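Local coordinates for protein putative NAD(P)H-dependent FMN-containing oxidoreductase YwqN (Bacillus subtilis, PDB 1RLI) that probably acts as an NAD(P)H-dependent oxidoreductase that uses FMN as its cofactor, at residues S64-I69 / D95-T100; A118-V123 / H141-M146; K25-F30 / I74-T79; T19-E24 / D163-H168. All blocks are in the same frame, centred on the assembly; numbering follows the deposited sequence.

Contact 1 (S64-I69 / D95-T100); sequences SIIERI and DRWSQT
Ile66 reaches from helix 62-70 to two residues of the short helix 97-100, Trp97 and Thr100, and divides its branches between them. Its CG1 is anti to the carbonyl carbon (chi1 -68°), and a second turn in the same sense (chi2 -61°) bends CD1 toward the indole. There CD1 stands 4.3 Å from NE1 of Trp97, against the five-membered part of the ring. The methyl comes in obliquely to the indole. The distance from Ile66 CD1 to CD1 of Trp97, 4.4 Å, confirms that it lies by the five-membered ring, in a loose touch. The other branch goes to the threonine: Ile66 CG2 and Thr100 CG2 meet methyl to methyl at 4.3 Å.

The hydroxyl of Thr100 is engaged elsewhere, in a hydrogen bond with Tyr62, just ahead of the first segment. The two backbones stay well apart, 8.7 Å between CA of Ile66 and CA of Thr100, and the segments bury just 125 Å² together. Other side chains complete the packing: Phe106 and Phe109 touch both Ile66 and Thr100, while Phe93 touches Ile66 and meets the Trp97 ring edge-to-face. Nearby, Ser98 OG hydrogen-bonds Trp83 NE1 of the second subunit. This is a buried, largely apolar contact between two helices, with no hydrogen bond between the segments, within the helical layer on one side of the central sheet, in the alpha/beta sandwich of the flavodoxin-like fold.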
loop_
_atom_site.group_PDB
_atom_site.type_symbol
_atom_site.label_atom_id
_atom_site.label_comp_id
_atom_site.label_asym_id
_atom_site.label_seq_id
_atom_site.Cartn_x
_atom_site.Cartn_y
_atom_site.Cartn_z
ATOM N N SER D 64 -26.740 -15.737 12.864
ATOM C CA SER D 64 -27.705 -14.658 13.097
ATOM C C SER D 64 -27.167 -13.333 12.554
ATOM O O SER D 64 -27.925 -12.490 12.053
ATOM C CB SER D 64 -27.993 -14.508 14.594
ATOM O OG SER D 64 -28.827 -15.561 15.029
ATOM N N ILE D 65 -25.856 -13.148 12.664
ATOM C CA ILE D 65 -25.232 -11.923 12.176
ATOM C C ILE D 65 -25.292 -11.864 10.655
ATOM O O ILE D 65 -25.667 -10.840 10.072
ATOM C CB ILE D 65 -23.784 -11.819 12.680
ATOM C CG1 ILE D 65 -23.820 -11.600 14.195
ATOM C CG2 ILE D 65 -23.031 -10.659 11.963
ATOM C CD1 ILE D 65 -22.461 -11.589 14.889
ATOM N N ILE D 66 -24.960 -12.977 10.008
ATOM C CA ILE D 66 -24.988 -13.030 8.556
ATOM C C ILE D 66 -26.406 -12.745 8.076
ATOM O O ILE D 66 -26.612 -12.023 7.094
ATOM C CB ILE D 66 -24.549 -14.412 8.040
ATOM C CG1 ILE D 66 -23.057 -14.646 8.333
ATOM C CG2 ILE D 66 -24.784 -14.508 6.560
ATOM C CD1 ILE D 66 -22.087 -13.619 7.653
ATOM N N GLU D 67 -27.388 -13.327 8.766
ATOM C CA GLU D 67 -28.789 -13.112 8.392
ATOM C C GLU D 67 -29.136 -11.622 8.402
ATOM O O GLU D 67 -29.783 -11.110 7.484
ATOM C CB GLU D 67 -29.718 -13.849 9.358
ATOM C CG GLU D 67 -29.729 -15.354 9.175
ATOM C CD GLU D 67 -30.572 -15.792 7.987
ATOM O OE1 GLU D 67 -30.906 -14.933 7.140
ATOM O OE2 GLU D 67 -30.895 -17.000 7.897
ATOM N N ARG D 68 -28.698 -10.924 9.440
ATOM C CA ARG D 68 -28.985 -9.499 9.548
ATOM C C ARG D 68 -28.238 -8.694 8.496
ATOM O O ARG D 68 -28.804 -7.787 7.878
ATOM C CB ARG D 68 -28.640 -9.011 10.950
ATOM C CG ARG D 68 -29.589 -9.560 11.985
ATOM C CD ARG D 68 -29.063 -9.345 13.372
ATOM N NE ARG D 68 -28.938 -7.936 13.717
ATOM C CZ ARG D 68 -28.141 -7.490 14.681
ATOM N NH1 ARG D 68 -27.406 -8.352 15.376
ATOM N NH2 ARG D 68 -28.081 -6.194 14.954
ATOM N N ILE D 69 -26.969 -9.029 8.282
ATOM C CA ILE D 69 -26.162 -8.347 7.277
ATOM C C ILE D 69 -26.763 -8.464 5.889
ATOM O O ILE D 69 -26.729 -7.515 5.097
ATOM C CB ILE D 69 -24.732 -8.939 7.221
ATOM C CG1 ILE D 69 -23.897 -8.349 8.343
ATOM C CG2 ILE D 69 -24.106 -8.692 5.845
ATOM C CD1 ILE D 69 -22.517 -8.995 8.470
ATOM N N ASP D 95 -12.828 -13.865 7.985
ATOM C CA ASP D 95 -12.227 -15.118 7.524
ATOM C C ASP D 95 -13.313 -16.192 7.331
ATOM O O ASP D 95 -13.199 -17.036 6.436
ATOM C CB ASP D 95 -11.199 -15.677 8.521
ATOM C CG ASP D 95 -9.832 -14.979 8.451
ATOM O OD1 ASP D 95 -9.597 -14.144 7.556
ATOM O OD2 ASP D 95 -8.990 -15.303 9.317
ATOM N N ARG D 96 -14.340 -16.169 8.183
ATOM C CA ARG D 96 -15.425 -17.151 8.093
ATOM C C ARG D 96 -16.297 -16.959 6.844
ATOM O O ARG D 96 -17.108 -17.823 6.498
ATOM C CB ARG D 96 -16.273 -17.142 9.380
ATOM C CG ARG D 96 -17.245 -18.329 9.526
ATOM C CD ARG D 96 -17.622 -18.499 11.002
ATOM N NE ARG D 96 -18.697 -19.464 11.218
ATOM C CZ ARG D 96 -19.068 -19.887 12.420
ATOM N NH1 ARG D 96 -18.434 -19.427 13.496
ATOM N NH2 ARG D 96 -20.084 -20.747 12.544
ATOM N N TRP D 97 -16.152 -15.834 6.139
ATOM C CA TRP D 97 -16.914 -15.676 4.899
ATOM C C TRP D 97 -16.509 -16.816 3.956
ATOM O O TRP D 97 -17.255 -17.185 3.063
ATOM C CB TRP D 97 -16.622 -14.327 4.224
ATOM C CG TRP D 97 -17.244 -13.154 4.929
ATOM C CD1 TRP D 97 -17.982 -13.180 6.081
ATOM C CD2 TRP D 97 -17.123 -11.778 4.559
ATOM N NE1 TRP D 97 -18.322 -11.899 6.450
ATOM C CE2 TRP D 97 -17.802 -11.020 5.538
ATOM C CE3 TRP D 97 -16.496 -11.112 3.499
ATOM C CZ2 TRP D 97 -17.872 -9.618 5.496
ATOM C CZ3 TRP D 97 -16.559 -9.714 3.450
ATOM C CH2 TRP D 97 -17.247 -8.982 4.450
ATOM N N SER D 98 -15.310 -17.367 4.139
ATOM C CA SER D 98 -14.885 -18.474 3.286
ATOM C C SER D 98 -15.851 -19.645 3.473
ATOM O O SER D 98 -16.164 -20.357 2.516
ATOM C CB SER D 98 -13.460 -18.920 3.630
ATOM O OG SER D 98 -12.534 -17.987 3.089
ATOM N N GLN D 99 -16.295 -19.838 4.709
ATOM C CA GLN D 99 -17.240 -20.909 5.028
ATOM C C GLN D 99 -18.619 -20.584 4.476
ATOM O O GLN D 99 -19.286 -21.432 3.896
ATOM C CB GLN D 99 -17.363 -21.096 6.547
ATOM C CG GLN D 99 -16.278 -21.949 7.172
ATOM C CD GLN D 99 -16.361 -21.974 8.704
ATOM O OE1 GLN D 99 -17.441 -22.162 9.306
ATOM N NE2 GLN D 99 -15.212 -21.791 9.341
ATOM N N THR D 100 -19.051 -19.349 4.666
ATOM C CA THR D 100 -20.367 -18.949 4.199
ATOM C C THR D 100 -20.492 -19.027 2.689
ATOM O O THR D 100 -21.578 -19.273 2.171
ATOM C CB THR D 100 -20.683 -17.537 4.718
ATOM O OG1 THR D 100 -20.441 -17.517 6.136
ATOM C CG2 THR D 100 -22.109 -17.170 4.438
#

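Contact 2 (A118-V123 / H141-M146)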
loop_
_atom_site.group_PDB
_atom_site.type_symbol
_atom_site.label_atom_id
_atom_site.label_comp_id
_atom_site.label_asym_id
_atom_site.label_seq_id
_atom_site.Cartn_x
_atom_site.Cartn_y
_atom_site.Cartn_z
ATOM N N ALA D 118 -19.849 -0.792 0.940
ATOM C CA ALA D 118 -19.077 -0.934 2.170
ATOM C C ALA D 118 -18.310 0.321 2.549
ATOM O O ALA D 118 -17.816 1.027 1.678
ATOM C CB ALA D 118 -18.080 -2.094 2.015
ATOM N N TYR D 119 -18.202 0.554 3.859
ATOM C CA TYR D 119 -17.465 1.685 4.431
ATOM C C TYR D 119 -16.650 1.129 5.574
ATOM O O TYR D 119 -17.012 0.099 6.157
ATOM C CB TYR D 119 -18.395 2.738 5.025
ATOM C CG TYR D 119 -19.209 3.476 3.997
ATOM C CD1 TYR D 119 -18.799 4.728 3.519
ATOM C CD2 TYR D 119 -20.399 2.929 3.508
ATOM C CE1 TYR D 119 -19.571 5.422 2.575
ATOM C CE2 TYR D 119 -21.176 3.618 2.566
ATOM C CZ TYR D 119 -20.756 4.861 2.112
ATOM O OH TYR D 119 -21.552 5.545 1.206
ATOM N N VAL D 120 -15.565 1.820 5.919
ATOM C CA VAL D 120 -14.710 1.385 7.022
ATOM C C VAL D 120 -14.406 2.541 7.980
ATOM O O VAL D 120 -14.134 3.654 7.542
ATOM C CB VAL D 120 -13.343 0.844 6.500
ATOM C CG1 VAL D 120 -12.394 0.575 7.677
ATOM C CG2 VAL D 120 -13.555 -0.456 5.679
ATOM N N ILE D 121 -14.462 2.268 9.279
ATOM C CA ILE D 121 -14.097 3.255 10.304
ATOM C C ILE D 121 -13.041 2.516 11.131
ATOM O O ILE D 121 -13.330 1.453 11.683
ATOM C CB ILE D 121 -15.282 3.619 11.233
ATOM C CG1 ILE D 121 -16.360 4.357 10.431
ATOM C CG2 ILE D 121 -14.786 4.481 12.383
ATOM C CD1 ILE D 121 -17.631 4.582 11.201
ATOM N N ALA D 122 -11.824 3.055 11.197
ATOM C CA ALA D 122 -10.745 2.416 11.946
ATOM C C ALA D 122 -10.041 3.446 12.818
ATOM O O ALA D 122 -9.717 4.553 12.370
ATOM C CB ALA D 122 -9.740 1.759 10.988
ATOM N N VAL D 123 -9.809 3.077 14.063
ATOM C CA VAL D 123 -9.179 3.991 15.001
ATOM C C VAL D 123 -7.941 3.356 15.583
ATOM O O VAL D 123 -7.991 2.218 16.027
ATOM C CB VAL D 123 -10.147 4.335 16.162
ATOM C CG1 VAL D 123 -9.484 5.331 17.112
ATOM C CG2 VAL D 123 -11.440 4.899 15.609
ATOM N N HIS D 141 -8.973 -4.882 -1.072
ATOM C CA HIS D 141 -8.902 -6.191 -1.740
ATOM C C HIS D 141 -10.046 -7.093 -1.294
ATOM O O HIS D 141 -10.615 -7.818 -2.102
ATOM C CB HIS D 141 -7.569 -6.908 -1.455
ATOM C CG HIS D 141 -6.382 -6.280 -2.125
ATOM N ND1 HIS D 141 -6.377 -5.917 -3.458
ATOM C CD2 HIS D 141 -5.152 -5.975 -1.649
ATOM C CE1 HIS D 141 -5.196 -5.410 -3.772
ATOM N NE2 HIS D 141 -4.436 -5.434 -2.691
ATOM N N ILE D 142 -10.362 -7.066 -0.007
ATOM C CA ILE D 142 -11.461 -7.886 0.516
ATOM C C ILE D 142 -12.779 -7.520 -0.187
ATOM O O ILE D 142 -13.486 -8.389 -0.729
ATOM C CB ILE D 142 -11.616 -7.668 2.047
ATOM C CG1 ILE D 142 -10.393 -8.257 2.763
ATOM C CG2 ILE D 142 -12.932 -8.297 2.552
ATOM C CD1 ILE D 142 -10.361 -7.914 4.275
ATOM N N PHE D 143 -13.118 -6.236 -0.195
ATOM C CA PHE D 143 -14.367 -5.839 -0.825
ATOM C C PHE D 143 -14.384 -6.115 -2.325
ATOM O O PHE D 143 -15.400 -6.598 -2.858
ATOM C CB PHE D 143 -14.667 -4.355 -0.540
ATOM C CG PHE D 143 -14.781 -4.037 0.929
ATOM C CD1 PHE D 143 -15.396 -4.932 1.801
ATOM C CD2 PHE D 143 -14.277 -2.850 1.445
ATOM C CE1 PHE D 143 -15.510 -4.660 3.159
ATOM C CE2 PHE D 143 -14.387 -2.566 2.816
ATOM C CZ PHE D 143 -15.002 -3.468 3.671
ATOM N N HIS D 144 -13.272 -5.851 -3.003
ATOM C CA HIS D 144 -13.200 -6.087 -4.433
ATOM C C HIS D 144 -13.422 -7.560 -4.739
ATOM O O HIS D 144 -14.020 -7.903 -5.750
ATOM C CB HIS D 144 -11.846 -5.692 -4.991
ATOM C CG HIS D 144 -11.716 -5.946 -6.459
ATOM N ND1 HIS D 144 -12.295 -5.128 -7.405
ATOM C CD2 HIS D 144 -11.119 -6.952 -7.144
ATOM C CE1 HIS D 144 -12.059 -5.617 -8.611
ATOM N NE2 HIS D 144 -11.347 -6.722 -8.479
ATOM N N PHE D 145 -12.919 -8.430 -3.875
ATOM C CA PHE D 145 -13.080 -9.865 -4.088
ATOM C C PHE D 145 -14.566 -10.236 -4.035
ATOM O O PHE D 145 -15.036 -11.093 -4.795
ATOM C CB PHE D 145 -12.291 -10.625 -3.015
ATOM C CG PHE D 145 -12.454 -12.126 -3.085
ATOM C CD1 PHE D 145 -11.647 -12.894 -3.920
ATOM C CD2 PHE D 145 -13.462 -12.757 -2.358
ATOM C CE1 PHE D 145 -11.848 -14.288 -4.035
ATOM C CE2 PHE D 145 -13.674 -14.140 -2.464
ATOM C CZ PHE D 145 -12.862 -14.903 -3.307
ATOM N N MET D 146 -15.296 -9.580 -3.137
ATOM C CA MET D 146 -16.716 -9.821 -2.942
ATOM C C MET D 146 -17.559 -9.002 -3.913
ATOM O O MET D 146 -18.774 -9.154 -3.945
ATOM C CB MET D 146 -17.127 -9.483 -1.503
ATOM C CG MET D 146 -16.497 -10.354 -0.420
ATOM S SD MET D 146 -16.910 -12.119 -0.519
ATOM C CE MET D 146 -18.660 -12.133 0.010
#
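Phe143 of helix 133-146 sets one face of its ring on Ala118 and its edge against Val120, both of strand 117-124. Strand, helix and the following strand 149-157 form a beta-alpha-beta crossover of the flavodoxin-like fold, with the helix packed on the sheet.

The first interaction is a CH-pi contact. Ala118 CB sits 3.6 Å from the centroid of the Phe143 ring and 5° off its normal, almost exactly above the centre; its near-equal distances to the ring carbons, 3.8 Å to CZ and 4.0 Å to CG, agree with this. The first torsion, with CG opposite the carbonyl carbon (chi1 -59°), directs the phenyl group at the sheet.

Aromatic neighbours supply a second kind of contact: Phe150 meets the ring edge-to-face, and Phe77 meets it with the planes about 40° apart. Replacing Phe143 by an alanine would probably leave a gap above Ala118 CB and deprive Phe77 and Phe150 of their shared aromatic partner.

Plain van der Waals packing is the third kind. Ala118 and Val120, alternate residues of the strand, both point toward the helix, but the valine comes in the plane of the ring, its CG2 3.7 Å from Phe143 CE2 at the rim.

Contact 3 (K25-F30 / I74-T79)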
loop_
_atom_site.group_PDB
_atom_site.type_symbol
_atom_site.label_atom_id
_atom_site.label_comp_id
_atom_site.label_asym_id
_atom_site.label_seq_id
_atom_site.Cartn_x
_atom_site.Cartn_y
_atom_site.Cartn_z
ATOM N N LYS D 25 -21.589 8.715 14.835
ATOM C CA LYS D 25 -21.554 9.963 14.075
ATOM C C LYS D 25 -21.921 9.673 12.620
ATOM O O LYS D 25 -22.616 10.463 11.966
ATOM C CB LYS D 25 -20.150 10.585 14.118
ATOM C CG LYS D 25 -19.624 10.866 15.520
ATOM C CD LYS D 25 -20.294 12.069 16.163
ATOM C CE LYS D 25 -19.865 13.362 15.484
ATOM N NZ LYS D 25 -20.344 14.575 16.206
ATOM N N ALA D 26 -21.454 8.532 12.115
ATOM C CA ALA D 26 -21.729 8.158 10.739
ATOM C C ALA D 26 -23.181 7.750 10.483
ATOM O O ALA D 26 -23.749 8.113 9.453
ATOM C CB ALA D 26 -20.776 7.025 10.299
ATOM N N VAL D 27 -23.784 7.016 11.415
ATOM C CA VAL D 27 -25.159 6.542 11.244
ATOM C C VAL D 27 -26.197 7.235 12.123
ATOM O O VAL D 27 -27.303 6.711 12.296
ATOM C CB VAL D 27 -25.277 5.021 11.527
ATOM C CG1 VAL D 27 -24.362 4.239 10.599
ATOM C CG2 VAL D 27 -24.940 4.738 12.979
ATOM N N GLN D 28 -25.845 8.391 12.680
ATOM C CA GLN D 28 -26.759 9.139 13.544
ATOM C C GLN D 28 -28.148 9.326 12.918
ATOM O O GLN D 28 -28.270 9.753 11.767
ATOM C CB GLN D 28 -26.151 10.504 13.864
ATOM C CG GLN D 28 -26.950 11.324 14.856
ATOM C CD GLN D 28 -26.281 12.644 15.181
ATOM O OE1 GLN D 28 -25.993 13.447 14.288
ATOM N NE2 GLN D 28 -26.029 12.877 16.466
ATOM N N GLY D 29 -29.196 8.983 13.666
ATOM C CA GLY D 29 -30.548 9.158 13.156
ATOM C C GLY D 29 -31.163 7.970 12.445
ATOM O O GLY D 29 -32.372 7.742 12.533
ATOM N N PHE D 30 -30.342 7.210 11.729
ATOM C CA PHE D 30 -30.832 6.034 11.017
ATOM C C PHE D 30 -31.251 4.920 11.959
ATOM O O PHE D 30 -30.816 4.863 13.102
ATOM C CB PHE D 30 -29.751 5.495 10.081
ATOM C CG PHE D 30 -29.579 6.293 8.839
ATOM C CD1 PHE D 30 -28.447 7.077 8.646
ATOM C CD2 PHE D 30 -30.541 6.242 7.836
ATOM C CE1 PHE D 30 -28.272 7.794 7.461
ATOM C CE2 PHE D 30 -30.379 6.956 6.647
ATOM C CZ PHE D 30 -29.234 7.734 6.463
ATOM N N ILE D 74 -26.215 -1.235 3.000
ATOM C CA ILE D 74 -24.988 -0.517 3.340
ATOM C C ILE D 74 -24.352 -1.162 4.556
ATOM O O ILE D 74 -25.008 -1.372 5.581
ATOM C CB ILE D 74 -25.274 0.964 3.672
ATOM C CG1 ILE D 74 -25.783 1.686 2.418
ATOM C CG2 ILE D 74 -24.012 1.625 4.218
ATOM C CD1 ILE D 74 -26.342 3.104 2.710
ATOM N N LEU D 75 -23.072 -1.483 4.451
ATOM C CA LEU D 75 -22.378 -2.097 5.582
ATOM C C LEU D 75 -21.213 -1.231 6.034
ATOM O O LEU D 75 -20.362 -0.877 5.212
ATOM C CB LEU D 75 -21.830 -3.473 5.201
ATOM C CG LEU D 75 -22.798 -4.515 4.636
ATOM C CD1 LEU D 75 -22.024 -5.837 4.424
ATOM C CD2 LEU D 75 -23.966 -4.713 5.589
ATOM N N ILE D 76 -21.167 -0.913 7.330
ATOM C CA ILE D 76 -20.074 -0.124 7.896
ATOM C C ILE D 76 -19.268 -1.010 8.835
ATOM O O ILE D 76 -19.774 -1.490 9.842
ATOM C CB ILE D 76 -20.597 1.109 8.677
ATOM C CG1 ILE D 76 -21.363 2.007 7.707
ATOM C CG2 ILE D 76 -19.422 1.882 9.292
ATOM C CD1 ILE D 76 -22.070 3.192 8.343
ATOM N N PHE D 77 -18.008 -1.243 8.476
ATOM C CA PHE D 77 -17.136 -2.090 9.291
ATOM C C PHE D 77 -16.356 -1.154 10.170
ATOM O O PHE D 77 -15.591 -0.338 9.670
ATOM C CB PHE D 77 -16.203 -2.880 8.381
ATOM C CG PHE D 77 -16.910 -3.912 7.562
ATOM C CD1 PHE D 77 -17.044 -5.214 8.026
ATOM C CD2 PHE D 77 -17.497 -3.567 6.346
ATOM C CE1 PHE D 77 -17.757 -6.157 7.283
ATOM C CE2 PHE D 77 -18.207 -4.504 5.610
ATOM C CZ PHE D 77 -18.334 -5.802 6.087
ATOM N N ALA D 78 -16.555 -1.263 11.478
ATOM C CA ALA D 78 -15.873 -0.384 12.422
ATOM C C ALA D 78 -14.899 -1.189 13.254
ATOM O O ALA D 78 -15.277 -2.184 13.876
ATOM C CB ALA D 78 -16.901 0.307 13.320
ATOM N N THR D 79 -13.649 -0.748 13.310
ATOM C CA THR D 79 -12.670 -1.536 14.060
ATOM C C THR D 79 -11.499 -0.772 14.630
ATOM O O THR D 79 -11.089 0.237 14.083
ATOM C CB THR D 79 -12.037 -2.618 13.149
ATOM O OG1 THR D 79 -11.114 -3.425 13.902
ATOM C CG2 THR D 79 -11.237 -1.933 11.997
#
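Ile76 of strand 74-80 meets Val27 and Ala26 in the last part of helix 18-27, the first helix of the flavodoxin-like fold, which lies across one face of the mainly parallel sheet. No hydrogen bond joins the segments, and they bury 86 Å² in all.

The strand enters with Ile74 and Leu75, whose backbones pair with strands on different sides: Ile74 with Lys5 and Ala7, Leu75 with Gln117 and Tyr119. Ile76 then turns its side chain to the helix. Its CG1 lies opposite the carbonyl carbon (chi1 -61°) and its chain is extended beyond (chi2 174°), which carries CD1 into the contact. Ala26 CB is a distant neighbour of that methyl, 4.5 Å from Ile76 CD1. Phe77 follows on the other face of the sheet, where it packs on Ile9. Thr79 OG1 accepts a hydrogen bond from Ser87 N.

On the helix side, Val27 opens a type II turn closed by the bond from Phe30 N to Val27 O, 3.1 Å, and its side chain also touches Ile6 and Val8. The side chains of Val27 and Ile76 run antiparallel alongside one another, and where their methyls meet the packing is tight: Val27 CG1 is 3.4 Å from Ile76 CD1, closer than usual for two carbons.

Contact 4 (T19-E24 / D163-H168)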
loop_
_atom_site.group_PDB
_atom_site.type_symbol
_atom_site.label_atom_id
_atom_site.label_comp_id
_atom_site.label_asym_id
_atom_site.label_seq_id
_atom_site.Cartn_x
_atom_site.Cartn_y
_atom_site.Cartn_z
ATOM N N THR D 19 -14.389 3.496 18.621
ATOM C CA THR D 19 -15.027 2.882 17.480
ATOM C C THR D 19 -16.535 3.102 17.525
ATOM O O THR D 19 -17.152 3.447 16.516
ATOM C CB THR D 19 -14.709 1.369 17.443
ATOM O OG1 THR D 19 -13.320 1.191 17.125
ATOM C CG2 THR D 19 -15.559 0.670 16.421
ATOM N N ASP D 20 -17.126 2.891 18.698
ATOM C CA ASP D 20 -18.565 3.080 18.867
ATOM C C ASP D 20 -18.951 4.523 18.595
ATOM O O ASP D 20 -19.919 4.807 17.883
ATOM C CB ASP D 20 -18.995 2.735 20.294
ATOM C CG ASP D 20 -18.836 1.269 20.618
ATOM O OD1 ASP D 20 -19.741 0.720 21.286
ATOM O OD2 ASP D 20 -17.813 0.670 20.221
ATOM N N VAL D 21 -18.186 5.430 19.183
ATOM C CA VAL D 21 -18.420 6.858 19.035
ATOM C C VAL D 21 -18.387 7.301 17.576
ATOM O O VAL D 21 -19.307 7.965 17.114
ATOM C CB VAL D 21 -17.377 7.670 19.847
ATOM C CG1 VAL D 21 -17.511 9.155 19.544
ATOM C CG2 VAL D 21 -17.569 7.413 21.344
ATOM N N LEU D 22 -17.328 6.939 16.843
ATOM C CA LEU D 22 -17.232 7.345 15.450
ATOM C C LEU D 22 -18.347 6.759 14.603
ATOM O O LEU D 22 -18.849 7.416 13.697
ATOM C CB LEU D 22 -15.885 6.935 14.843
ATOM C CG LEU D 22 -14.712 7.886 15.058
ATOM C CD1 LEU D 22 -13.472 7.380 14.314
ATOM C CD2 LEU D 22 -15.102 9.268 14.545
ATOM N N ALA D 23 -18.730 5.520 14.900
ATOM C CA ALA D 23 -19.788 4.872 14.135
ATOM C C ALA D 23 -21.109 5.603 14.320
ATOM O O ALA D 23 -21.864 5.784 13.364
ATOM C CB ALA D 23 -19.933 3.423 14.554
ATOM N N GLU D 24 -21.384 6.030 15.549
ATOM C CA GLU D 24 -22.628 6.741 15.819
ATOM C C GLU D 24 -22.723 8.044 15.030
ATOM O O GLU D 24 -23.810 8.431 14.601
ATOM C CB GLU D 24 -22.773 7.015 17.314
ATOM C CG GLU D 24 -24.119 7.622 17.698
ATOM C CD GLU D 24 -25.300 6.760 17.269
ATOM O OE1 GLU D 24 -25.260 5.530 17.501
ATOM O OE2 GLU D 24 -26.274 7.314 16.709
ATOM N N ASP D 163 -11.069 9.467 23.711
ATOM C CA ASP D 163 -10.107 10.423 23.192
ATOM C C ASP D 163 -10.332 10.748 21.719
ATOM O O ASP D 163 -9.717 11.674 21.191
ATOM C CB ASP D 163 -8.671 9.942 23.444
ATOM C CG ASP D 163 -8.243 8.848 22.501
ATOM O OD1 ASP D 163 -9.079 7.980 22.175
ATOM O OD2 ASP D 163 -7.059 8.852 22.100
ATOM N N ILE D 164 -11.221 10.011 21.054
ATOM C CA ILE D 164 -11.490 10.295 19.643
ATOM C C ILE D 164 -12.211 11.634 19.515
ATOM O O ILE D 164 -12.097 12.323 18.495
ATOM C CB ILE D 164 -12.358 9.202 18.962
ATOM C CG1 ILE D 164 -12.407 9.464 17.455
ATOM C CG2 ILE D 164 -13.782 9.207 19.516
ATOM C CD1 ILE D 164 -11.061 9.309 16.761
ATOM N N LEU D 165 -12.949 11.997 20.558
ATOM C CA LEU D 165 -13.681 13.257 20.585
ATOM C C LEU D 165 -12.730 14.446 20.422
ATOM O O LEU D 165 -13.162 15.572 20.186
ATOM C CB LEU D 165 -14.455 13.376 21.900
ATOM C CG LEU D 165 -15.483 12.264 22.131
ATOM C CD1 LEU D 165 -16.042 12.346 23.537
ATOM C CD2 LEU D 165 -16.597 12.382 21.100
ATOM N N ARG D 166 -11.434 14.179 20.541
ATOM C CA ARG D 166 -10.415 15.209 20.393
ATOM C C ARG D 166 -9.911 15.270 18.945
ATOM O O ARG D 166 -9.215 16.213 18.557
ATOM C CB ARG D 166 -9.263 14.927 21.356
ATOM C CG ARG D 166 -8.118 15.916 21.293
ATOM C CD ARG D 166 -7.214 15.756 22.503
ATOM N NE ARG D 166 -6.877 14.357 22.751
ATOM C CZ ARG D 166 -6.101 13.942 23.747
ATOM N NH1 ARG D 166 -5.576 14.823 24.590
ATOM N NH2 ARG D 166 -5.859 12.646 23.905
ATOM N N ASP D 167 -10.269 14.264 18.148
ATOM C CA ASP D 167 -9.867 14.205 16.744
ATOM C C ASP D 167 -11.010 14.797 15.912
ATOM O O ASP D 167 -11.781 14.073 15.275
ATOM C CB ASP D 167 -9.609 12.749 16.334
ATOM C CG ASP D 167 -8.959 12.628 14.964
ATOM O OD1 ASP D 167 -9.078 13.574 14.146
ATOM O OD2 ASP D 167 -8.342 11.573 14.695
ATOM N N HIS D 168 -11.120 16.120 15.923
ATOM C CA HIS D 168 -12.189 16.788 15.191
ATOM C C HIS D 168 -12.216 16.460 13.704
ATOM O O HIS D 168 -13.287 16.382 13.103
ATOM C CB HIS D 168 -12.109 18.300 15.429
ATOM C CG HIS D 168 -12.369 18.689 16.853
ATOM N ND1 HIS D 168 -13.538 18.363 17.509
ATOM C CD2 HIS D 168 -11.609 19.359 17.750
ATOM C CE1 HIS D 168 -13.486 18.816 18.748
ATOM N NE2 HIS D 168 -12.326 19.426 18.920
#
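Ile164 is the side chain by which the 3-10 turn 163-166 meets Val21 and Leu22 of helix 18-27. From CB it forks. CG2 goes to Val21, 3.7 Å from its CG1 and 3.9 Å from its CB, and the two side chains lie side by side, pointing opposite ways. CG1, placed opposite the backbone N (chi1 -171°), runs to Leu22 instead, crossing it at about a right angle with CG1 of Ile164 3.7 Å from CG of Leu22. The tip bends (chi2 66°), bringing Ile164 CD1 to 3.9 Å from Leu22 CD1. Next door, Leu165 CD2 touches Val21 CG1 at 3.7 Å, nearer the solvent, so this one methyl of Val21 serves both residues of the turn.

Trimming Ile164 to an alanine would probably open a gap beside Leu22 and leave Val21 with Leu165 as its sole remaining partner in the turn.

The backbone is tied as well: Ile164 N hydrogen-bonds Asn18 OD1. Asp167 is the N-cap of helix 168-175, its OD1 bonded to Ala170 N. That helix lies beside helix 18-27 on the same face of the sheet, where Leu22 touches Leu171 and Ala174 and reaches Ile121 and Val123 of strand 117-124.

Overall arrangement
Contacts 1, 2 and 3 are fully buried, whereas contact 4 is partly open, with Leu165 at its exposed margin. Contacts 3 and 4 share helix 18-27 on one face of the sheet; contacts 1 and 2 belong to the opposite helical layer. Strands 74-80 and 117-124 are neighbours, so contacts 2 and 3 are joined by probable backbone hydrogen bonds such as Tyr119 O to Phe77 N, 2.9 Å. Contacts 1 and 4, about 27 Å apart between centres, do not touch. Aromatic rings mark contacts 1 and 2, and aliphatic methyl packing dominates contacts 3 and 4. Contacts 1 and 2 both touch the second subunit, while no other chain of the assembly touches contact 3.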